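Local coordinates for protein EvdMO1 (Micromonospora carbonacea, PDB 5T39) that probably transfers methyl groups from S-adenosylmethionine during everninomicin biosynthesis, through the methyltransferase domain of a fused methyltransferase-oxidase enzyme, at residues Y192-V197 against D212-D217. Residues are numbered along the deposited sequence; the frame is centred on the assembly and turned at random.
Sequences YSVKHV and DVRWLD
Strands 192-198 and 212-216 pair antiparallel in a small three-stranded sheet beside the central sheet of this Rossmann-like methyltransferase domain. Lys-195 and Trp-215 form one hydrogen-bonded pair, Lys-195 N to Trp-215 O at 2.8 Å, and Val-197 with Val-213 the next. Between them sits the non-hydrogen-bonded pair His-196 and Arg-214. With CG anti to the backbone N (chi1 -174°), the His-196 ring swings across to the neighbouring strand, and NE2 gives a nearly straight hydrogen bond to Asp-212 OD1 at 2.7 Å. OD1 accepts through its anti lone pair close to the ring plane, the carboxylate turned 48° from it. Over one ring face lies the Arg-214 guanidinium, stacked with centres 3.9 Å apart and planes 22° from parallel; its NH1 bonds Arg-157 O. With an alanine at His-196, Asp-212 would probably lose this donor and the guanidinium the ring it lies on. On the sheet face carrying His-196 and Arg-214, Val-194 CG1 meets Leu-216 CD2 at 3.9 Å, covered by Trp-160. On the opposite sheet face, Val-197 and Val-213 CG2 methyls touch at 3.7 Å. Asp-217, its OD1 bonded to Ser-220 OG, N-caps helix 218-228: an antiparallel strand pair leading into a capped helix.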
ATOM      1  N   TYR A 192      17.937   1.483  15.072  1.00  9.51           N
ATOM      2  CA  TYR A 192      16.529   1.782  15.264  1.00  9.18           C
ATOM      3  C   TYR A 192      15.966   0.913  16.377  1.00  9.40           C
ATOM      4  O   TYR A 192      16.354  -0.251  16.532  1.00 10.61           O
ATOM      5  CB  TYR A 192      15.754   1.514  13.975  1.00  9.13           C
ATOM      6  CG  TYR A 192      16.197   2.376  12.817  1.00  9.05           C
ATOM      7  CD1 TYR A 192      15.980   3.748  12.820  1.00 10.20           C
ATOM      8  CD2 TYR A 192      16.829   1.820  11.714  1.00  8.90           C
ATOM      9  CE1 TYR A 192      16.386   4.533  11.760  1.00 10.73           C
ATOM     10  CE2 TYR A 192      17.232   2.602  10.650  1.00  9.35           C
ATOM     11  CZ  TYR A 192      17.005   3.959  10.691  1.00  9.75           C
ATOM     12  OH  TYR A 192      17.384   4.776   9.652  1.00 10.96           O
ATOM     13  N   SER A 193      15.050   1.482  17.156  1.00  9.62           N
ATOM     14  CA  SER A 193      14.348   0.735  18.194  1.00 10.04           C
ATOM     15  C   SER A 193      13.150   0.026  17.586  1.00  9.87           C
ATOM     16  O   SER A 193      12.298   0.665  16.954  1.00 10.43           O
ATOM     17  CB  SER A 193      13.892   1.668  19.314  1.00 12.00           C
ATOM     18  OG  SER A 193      15.003   2.279  19.945  1.00 14.24           O
ATOM     19  N   VAL A 194      13.096  -1.296  17.781  1.00  9.76           N
ATOM     20  CA  VAL A 194      12.182  -2.164  17.058  1.00 10.20           C
ATOM     21  C   VAL A 194      11.454  -3.106  18.000  1.00 10.03           C
ATOM     22  O   VAL A 194      12.038  -3.649  18.945  1.00 11.16           O
ATOM     23  CB  VAL A 194      12.901  -2.964  15.949  1.00 11.47           C
ATOM     24  CG1 VAL A 194      13.432  -2.022  14.899  1.00 13.41           C
ATOM     25  CG2 VAL A 194      14.021  -3.835  16.506  1.00 13.02           C
ATOM     26  N   LYS A 195      10.178  -3.333  17.697  1.00 10.41           N
ATOM     27  CA  LYS A 195       9.368  -4.385  18.287  1.00 11.37           C
ATOM     28  C   LYS A 195       9.338  -5.516  17.271  1.00 10.51           C
ATOM     29  O   LYS A 195       8.722  -5.389  16.208  1.00 10.89           O
ATOM     30  CB  LYS A 195       7.961  -3.881  18.612  1.00 13.85           C
ATOM     31  CG  LYS A 195       7.140  -4.909  19.374  1.00 17.38           C
ATOM     32  CD  LYS A 195       5.845  -4.364  19.923  1.00 20.24           C
ATOM     33  CE  LYS A 195       5.120  -5.418  20.751  1.00 22.63           C
ATOM     34  NZ  LYS A 195       5.989  -6.027  21.802  1.00 24.49           N
ATOM     35  N   HIS A 196      10.030  -6.605  17.590  1.00 10.53           N
ATOM     36  CA  HIS A 196      10.239  -7.714  16.668  1.00 10.43           C
ATOM     37  C   HIS A 196       9.285  -8.829  17.047  1.00 10.44           C
ATOM     38  O   HIS A 196       9.413  -9.415  18.120  1.00 11.09           O
ATOM     39  CB  HIS A 196      11.685  -8.180  16.763  1.00 11.63           C
ATOM     40  CG  HIS A 196      12.060  -9.225  15.767  1.00 11.05           C
ATOM     41  ND1 HIS A 196      13.175 -10.016  15.923  1.00 11.94           N
ATOM     42  CD2 HIS A 196      11.489  -9.599  14.597  1.00 10.85           C
ATOM     43  CE1 HIS A 196      13.279 -10.827  14.887  1.00 11.63           C
ATOM     44  NE2 HIS A 196      12.260 -10.607  14.076  1.00 11.11           N
ATOM     45  N   VAL A 197       8.319  -9.105  16.181  1.00 10.01           N
ATOM     46  CA  VAL A 197       7.251 -10.036  16.504  1.00 10.86           C
ATOM     47  C   VAL A 197       6.951 -10.951  15.327  1.00 10.37           C
ATOM     48  O   VAL A 197       7.253 -10.655  14.170  1.00 10.51           O
ATOM     49  CB  VAL A 197       5.962  -9.327  16.972  1.00 12.32           C
ATOM     50  CG1 VAL A 197       6.213  -8.532  18.236  1.00 13.57           C
ATOM     51  CG2 VAL A 197       5.410  -8.430  15.893  1.00 12.99           C
ATOM     52  N   ASP A 212       8.224 -13.011  10.305  1.00  9.92           N
ATOM     53  CA  ASP A 212       8.339 -11.980  11.320  1.00  9.52           C
ATOM     54  C   ASP A 212       8.211 -10.601  10.688  1.00  9.65           C
ATOM     55  O   ASP A 212       8.303 -10.430   9.463  1.00 10.27           O
ATOM     56  CB  ASP A 212       9.675 -12.096  12.081  1.00 10.37           C
ATOM     57  CG  ASP A 212      10.913 -12.132  11.172  1.00 10.90           C
ATOM     58  OD1 ASP A 212      11.999 -11.723  11.660  1.00 12.39           O
ATOM     59  OD2 ASP A 212      10.842 -12.594  10.015  1.00 11.51           O
ATOM     60  N   VAL A 213       7.978  -9.615  11.556  1.00  9.07           N
ATOM     61  CA  VAL A 213       7.944  -8.207  11.190  1.00  9.10           C
ATOM     62  C   VAL A 213       8.643  -7.418  12.288  1.00  8.47           C
ATOM     63  O   VAL A 213       8.834  -7.901  13.403  1.00  9.26           O
ATOM     64  CB  VAL A 213       6.498  -7.681  11.002  1.00  9.70           C
ATOM     65  CG1 VAL A 213       5.786  -8.452   9.929  1.00 10.71           C
ATOM     66  CG2 VAL A 213       5.701  -7.726  12.304  1.00 10.95           C
ATOM     67  N   ARG A 214       8.997  -6.169  11.973  1.00  8.38           N
ATOM     68  CA  ARG A 214       9.470  -5.244  12.995  1.00  8.62           C
ATOM     69  C   ARG A 214       8.673  -3.958  12.916  1.00  8.62           C
ATOM     70  O   ARG A 214       8.598  -3.334  11.853  1.00  9.92           O
ATOM     71  CB  ARG A 214      10.957  -4.929  12.860  1.00  8.72           C
ATOM     72  CG  ARG A 214      11.826  -6.110  13.193  1.00  9.28           C
ATOM     73  CD  ARG A 214      13.297  -5.763  13.150  1.00  9.84           C
ATOM     74  NE  ARG A 214      14.167  -6.886  13.490  1.00 10.96           N
ATOM     75  CZ  ARG A 214      14.575  -7.804  12.632  1.00 11.26           C
ATOM     76  NH1 ARG A 214      14.173  -7.779  11.376  1.00 11.85           N
ATOM     77  NH2 ARG A 214      15.370  -8.783  13.042  1.00 12.64           N
ATOM     78  N   TRP A 215       8.082  -3.573  14.034  1.00  9.02           N
ATOM     79  CA  TRP A 215       7.475  -2.262  14.181  1.00  9.69           C
ATOM     80  C   TRP A 215       8.510  -1.311  14.764  1.00  9.64           C
ATOM     81  O   TRP A 215       9.403  -1.722  15.498  1.00 10.69           O
ATOM     82  CB  TRP A 215       6.274  -2.315  15.123  1.00 11.30           C
ATOM     83  CG  TRP A 215       5.063  -3.038  14.634  1.00 12.18           C
ATOM     84  CD1 TRP A 215       5.006  -4.149  13.848  1.00 13.94           C
ATOM     85  CD2 TRP A 215       3.714  -2.687  14.931  1.00 11.40           C
ATOM     86  NE1 TRP A 215       3.693  -4.513  13.640  1.00 14.09           N
ATOM     87  CE2 TRP A 215       2.882  -3.626  14.297  1.00 12.49           C
ATOM     88  CE3 TRP A 215       3.128  -1.668  15.681  1.00 10.94           C
ATOM     89  CZ2 TRP A 215       1.493  -3.569  14.383  1.00 12.85           C
ATOM     90  CZ3 TRP A 215       1.763  -1.620  15.776  1.00 12.03           C
ATOM     91  CH2 TRP A 215       0.956  -2.562  15.131  1.00 12.79           C
ATOM     92  N   LEU A 216       8.370  -0.029  14.455  1.00  9.75           N
ATOM     93  CA  LEU A 216       9.241   1.023  14.963  1.00 10.21           C
ATOM     94  C   LEU A 216       8.542   1.797  16.072  1.00 10.04           C
ATOM     95  O   LEU A 216       7.317   1.928  16.068  1.00 10.92           O
ATOM     96  CB  LEU A 216       9.598   1.984  13.830  1.00 10.50           C
ATOM     97  CG  LEU A 216      10.457   1.345  12.733  1.00 11.14           C
ATOM     98  CD1 LEU A 216      10.471   2.176  11.476  1.00 12.34           C
ATOM     99  CD2 LEU A 216      11.875   1.146  13.193  1.00 14.15           C
ATOM    100  N   ASP A 217       9.325   2.329  17.020  1.00 10.22           N
ATOM    101  CA  ASP A 217       8.775   3.389  17.860  1.00 10.55           C
ATOM    102  C   ASP A 217       8.731   4.694  17.065  1.00 10.00           C
ATOM    103  O   ASP A 217       9.204   4.769  15.933  1.00  9.79           O
ATOM    104  CB  ASP A 217       9.491   3.495  19.216  1.00 11.69           C
ATOM    105  CG  ASP A 217      10.927   3.979  19.134  1.00 12.12           C
ATOM    106  OD1 ASP A 217      11.432   4.257  18.027  1.00 12.15           O
ATOM    107  OD2 ASP A 217      11.563   4.071  20.221  1.00 14.01           O
TER